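Local coordinates for protein aminoglycoside N(6')acetyltransferase (Legionella pneumophila subsp. pneumophila, PDB 3F5B) that probably transfers an acyl group, most likely acetyl, to an amino group of an aminoglycoside, at residues 12-17 and 69-74. Residues are numbered along the deposited sequence; the frame is centred on the assembly and turned at random.
Sequences EFRFCF and AYDNEI. With PO4 (phosphate ion), chain B; ACT (acetate ion), chain C.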
ATOM      1  N   GLU A  12     -18.151 -11.913   3.031  1.00 41.17           N
ATOM      2  CA  GLU A  12     -16.838 -11.767   3.638  1.00 41.09           C
ATOM      3  C   GLU A  12     -15.788 -11.360   2.595  1.00 39.55           C
ATOM      4  O   GLU A  12     -16.146 -10.918   1.500  1.00 40.34           O
ATOM      5  CB  GLU A  12     -16.439 -13.053   4.356  1.00 41.60           C
ATOM      6  CG  GLU A  12     -16.657 -14.316   3.558  1.00 43.72           C
ATOM      7  CD  GLU A  12     -16.159 -15.565   4.300  1.00 44.86           C
ATOM      8  OE1 GLU A  12     -15.555 -16.439   3.633  1.00 45.45           O
ATOM      9  OE2 GLU A  12     -16.363 -15.673   5.537  1.00 44.74           O
ATOM     10  N   PHE A  13     -14.508 -11.525   2.919  1.00 36.47           N
ATOM     11  CA  PHE A  13     -13.442 -10.978   2.087  1.00 33.75           C
ATOM     12  C   PHE A  13     -13.142 -11.807   0.842  1.00 32.35           C
ATOM     13  O   PHE A  13     -13.068 -13.019   0.909  1.00 31.86           O
ATOM     14  CB  PHE A  13     -12.151 -10.819   2.892  1.00 34.67           C
ATOM     15  CG  PHE A  13     -12.206  -9.753   3.962  1.00 35.21           C
ATOM     16  CD1 PHE A  13     -13.397  -9.088   4.274  1.00 35.66           C
ATOM     17  CD2 PHE A  13     -11.068  -9.451   4.683  1.00 34.65           C
ATOM     18  CE1 PHE A  13     -13.434  -8.141   5.290  1.00 36.92           C
ATOM     19  CE2 PHE A  13     -11.088  -8.507   5.688  1.00 36.49           C
ATOM     20  CZ  PHE A  13     -12.259  -7.852   6.006  1.00 36.89           C
ATOM     21  N   ARG A  14     -12.918 -11.132  -0.279  1.00 29.86           N
ATOM     22  CA  ARG A  14     -12.573 -11.780  -1.535  1.00 27.15           C
ATOM     23  C   ARG A  14     -11.071 -12.139  -1.631  1.00 26.03           C
ATOM     24  O   ARG A  14     -10.707 -13.167  -2.183  1.00 26.35           O
ATOM     25  CB  ARG A  14     -12.949 -10.852  -2.707  1.00 28.29           C
ATOM     26  CG  ARG A  14     -12.725 -11.488  -4.090  1.00 29.16           C
ATOM     27  CD  ARG A  14     -12.799 -10.411  -5.194  1.00 29.69           C
ATOM     28  NE  ARG A  14     -12.389 -10.944  -6.494  1.00 29.64           N
ATOM     29  CZ  ARG A  14     -12.823 -10.460  -7.662  1.00 30.07           C
ATOM     30  NH1 ARG A  14     -13.699  -9.452  -7.675  1.00 27.39           N
ATOM     31  NH2 ARG A  14     -12.419 -11.017  -8.803  1.00 28.78           N
ATOM     32  N   PHE A  15     -10.216 -11.266  -1.124  1.00 24.71           N
ATOM     33  CA  PHE A  15      -8.782 -11.364  -1.322  1.00 26.00           C
ATOM     34  C   PHE A  15      -8.009 -11.923  -0.123  1.00 27.09           C
ATOM     35  O   PHE A  15      -8.482 -11.869   1.026  1.00 25.72           O
ATOM     36  CB  PHE A  15      -8.205  -9.982  -1.654  1.00 26.83           C
ATOM     37  CG  PHE A  15      -8.893  -9.301  -2.803  1.00 26.78           C
ATOM     38  CD1 PHE A  15      -8.954  -9.918  -4.052  1.00 25.95           C
ATOM     39  CD2 PHE A  15      -9.453  -8.041  -2.640  1.00 26.75           C
ATOM     40  CE1 PHE A  15      -9.562  -9.264  -5.126  1.00 25.01           C
ATOM     41  CE2 PHE A  15     -10.090  -7.396  -3.699  1.00 26.78           C
ATOM     42  CZ  PHE A  15     -10.147  -8.011  -4.931  1.00 26.41           C
ATOM     43  N   CYS A  16      -6.817 -12.437  -0.429  1.00 26.62           N
ATOM     44  CA  CYS A  16      -5.917 -13.048   0.536  1.00 29.65           C
ATOM     45  C   CYS A  16      -4.607 -12.284   0.458  1.00 27.98           C
ATOM     46  O   CYS A  16      -4.197 -11.876  -0.633  1.00 28.62           O
ATOM     47  CB  CYS A  16      -5.675 -14.504   0.136  1.00 33.01           C
ATOM     48  SG  CYS A  16      -4.588 -15.386   1.258  1.00 42.38           S
ATOM     49  N   PHE A  17      -3.958 -12.070   1.594  1.00 25.77           N
ATOM     50  CA  PHE A  17      -2.695 -11.310   1.625  1.00 25.52           C
ATOM     51  C   PHE A  17      -1.647 -12.101   2.416  1.00 25.71           C
ATOM     52  O   PHE A  17      -1.959 -12.692   3.467  1.00 26.02           O
ATOM     53  CB  PHE A  17      -2.903  -9.913   2.268  1.00 24.40           C
ATOM     54  CG  PHE A  17      -4.024  -9.119   1.641  1.00 24.82           C
ATOM     55  CD1 PHE A  17      -3.778  -8.298   0.555  1.00 23.02           C
ATOM     56  CD2 PHE A  17      -5.341  -9.209   2.152  1.00 25.12           C
ATOM     57  CE1 PHE A  17      -4.850  -7.534  -0.047  1.00 24.49           C
ATOM     58  CE2 PHE A  17      -6.419  -8.488   1.557  1.00 24.18           C
ATOM     59  CZ  PHE A  17      -6.181  -7.665   0.445  1.00 24.16           C
ATOM     60  N   ALA A  69      -0.946  -9.693  -2.788  1.00 24.71           N
ATOM     61  CA  ALA A  69      -2.407  -9.906  -2.687  1.00 23.44           C
ATOM     62  C   ALA A  69      -2.815 -10.947  -3.698  1.00 24.22           C
ATOM     63  O   ALA A  69      -2.352 -10.895  -4.856  1.00 23.68           O
ATOM     64  CB  ALA A  69      -3.141  -8.604  -2.980  1.00 24.87           C
ATOM     65  N   TYR A  70      -3.711 -11.853  -3.287  1.00 23.90           N
ATOM     66  CA  TYR A  70      -4.203 -12.936  -4.127  1.00 24.95           C
ATOM     67  C   TYR A  70      -5.718 -12.830  -4.307  1.00 25.82           C
ATOM     68  O   TYR A  70      -6.421 -12.445  -3.378  1.00 24.35           O
ATOM     69  CB  TYR A  70      -3.910 -14.296  -3.475  1.00 27.10           C
ATOM     70  CG  TYR A  70      -2.508 -14.768  -3.730  1.00 29.99           C
ATOM     71  CD1 TYR A  70      -1.431 -14.260  -2.991  1.00 31.74           C
ATOM     72  CD2 TYR A  70      -2.249 -15.688  -4.734  1.00 31.43           C
ATOM     73  CE1 TYR A  70      -0.116 -14.688  -3.244  1.00 33.10           C
ATOM     74  CE2 TYR A  70      -0.955 -16.119  -4.999  1.00 33.39           C
ATOM     75  CZ  TYR A  70       0.100 -15.613  -4.249  1.00 34.71           C
ATOM     76  OH  TYR A  70       1.368 -16.064  -4.536  1.00 38.51           O
ATOM     77  N   ASP A  71      -6.191 -13.187  -5.503  1.00 26.78           N
ATOM     78  CA  ASP A  71      -7.610 -13.391  -5.752  1.00 25.86           C
ATOM     79  C   ASP A  71      -7.701 -14.900  -6.031  1.00 27.40           C
ATOM     80  O   ASP A  71      -7.359 -15.350  -7.123  1.00 25.70           O
ATOM     81  CB  ASP A  71      -8.033 -12.563  -6.962  1.00 24.87           C
ATOM     82  CG  ASP A  71      -9.493 -12.756  -7.327  1.00 25.51           C
ATOM     83  OD1 ASP A  71     -10.321 -13.045  -6.422  1.00 26.07           O
ATOM     84  OD2 ASP A  71      -9.797 -12.602  -8.522  1.00 23.69           O
ATOM     85  N   ASN A  72      -8.094 -15.668  -5.013  1.00 28.61           N
ATOM     86  CA  ASN A  72      -7.959 -17.133  -5.028  1.00 31.13           C
ATOM     87  C   ASN A  72      -6.515 -17.520  -5.348  1.00 31.71           C
ATOM     88  O   ASN A  72      -5.583 -17.082  -4.654  1.00 32.85           O
ATOM     89  CB  ASN A  72      -8.955 -17.756  -6.012  1.00 33.81           C
ATOM     90  CG  ASN A  72     -10.385 -17.601  -5.552  1.00 37.18           C
ATOM     91  OD1 ASN A  72     -10.654 -17.517  -4.338  1.00 38.75           O
ATOM     92  ND2 ASN A  72     -11.326 -17.564  -6.511  1.00 37.61           N
ATOM     93  N   GLU A  73      -6.314 -18.261  -6.434  1.00 31.50           N
ATOM     94  CA  GLU A  73      -4.969 -18.636  -6.857  1.00 32.45           C
ATOM     95  C   GLU A  73      -4.195 -17.541  -7.611  1.00 30.61           C
ATOM     96  O   GLU A  73      -3.046 -17.735  -7.921  1.00 29.10           O
ATOM     97  CB  GLU A  73      -4.976 -19.945  -7.686  1.00 33.98           C
ATOM     98  CG  GLU A  73      -6.375 -20.472  -8.125  1.00 37.84           C
ATOM     99  CD  GLU A  73      -7.077 -19.630  -9.212  1.00 39.69           C
ATOM    100  OE1 GLU A  73      -7.932 -18.799  -8.833  1.00 39.52           O
ATOM    101  OE2 GLU A  73      -6.801 -19.820 -10.438  1.00 40.30           O
ATOM    102  N   ILE A  74      -4.821 -16.404  -7.888  1.00 28.93           N
ATOM    103  CA  ILE A  74      -4.223 -15.409  -8.764  1.00 27.81           C
ATOM    104  C   ILE A  74      -3.555 -14.244  -7.991  1.00 27.02           C
ATOM    105  O   ILE A  74      -4.244 -13.419  -7.417  1.00 27.44           O
ATOM    106  CB  ILE A  74      -5.307 -14.880  -9.774  1.00 28.16           C
ATOM    107  CG1 ILE A  74      -5.868 -16.032 -10.643  1.00 29.48           C
ATOM    108  CG2 ILE A  74      -4.826 -13.693 -10.608  1.00 26.28           C
ATOM    109  CD1 ILE A  74      -4.838 -16.758 -11.500  1.00 31.33           C
TER
HETATM  110  P   PO4 B 180     -15.415  -9.549 -11.114  1.00 39.37           P
HETATM  111  O1  PO4 B 180     -14.739 -10.299 -12.269  1.00 35.92           O
HETATM  112  O2  PO4 B 180     -15.918 -10.594 -10.141  1.00 38.52           O
HETATM  113  O3  PO4 B 180     -14.357  -8.693 -10.438  1.00 39.31           O
HETATM  114  O4  PO4 B 180     -16.558  -8.662 -11.533  1.00 37.61           O
HETATM  115  C   ACT C 181     -11.503  -9.938 -12.320  1.00 42.49           C
HETATM  116  O   ACT C 181     -12.077 -10.900 -11.732  1.00 39.59           O
HETATM  117  OXT ACT C 181     -10.929 -10.250 -13.403  1.00 43.64           O
HETATM  118  CH3 ACT C 181     -11.557  -8.507 -11.812  1.00 39.81           C
HETATM  119  O   HOH W   1      -8.679 -14.963  -2.306  1.00 26.82           O
HETATM  120  O   HOH W   2     -12.083 -15.091  -3.275  1.00 30.91           O
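C16 and Y70 form an antiparallel hydrogen-bonded pair that joins strand 15-19 to strand 65-71. The Y70 N to C16 O bond is short, 2.7 Å, and its return bond from C16 N to Y70 O measures 3.0 Å. F17 and A69 follow as a non-hydrogen-bonded pair, where the F17 ring packs CE1 against A69 CB at 3.6 Å. C16 and Y70 meet through their CB atoms on the other face of the sheet, while the Y70 hydroxyl is hydrogen-bonded to Q24.

Near this pairing, R14 and D71 form a salt bridge. R14 grips D71 side-on, with one nitrogen for each carboxylate oxygen. R14 NE gives a nearly straight bond to D71 OD1, 2.9 Å and 172°, and R14 NH2 a more bent one to D71 OD2. The two planes stand 60° apart, and both oxygens are met from above the carboxylate plane. With CG anti to the backbone N (chi1 -176°), the extended R14 chain carries its guanidinium to D71. R14 NH1 also binds a phosphate and NH2 an acetate, both probably from the crystallisation liquor. D71 OD2 is also hydrogen-bonded to the hydroxyl of Y106. R14 CB lies over one face of the F15 ring, whose edge meets D71 CB. Two waters link R14 O to N72, one at its N and one at OD1.

D71 opens a type II' turn to I74, which makes 65-71 and 74-84 a tight hairpin. Strand 15-19 is the outermost strand on this side of the mixed GNAT sheet. Helix 109-123 packs against the face that carries F17: E118 accepts from the backbone N of R14 and F15, and F119 meets the F17 ring edge-to-face. F76 of strand 74-84 meets the F15 ring.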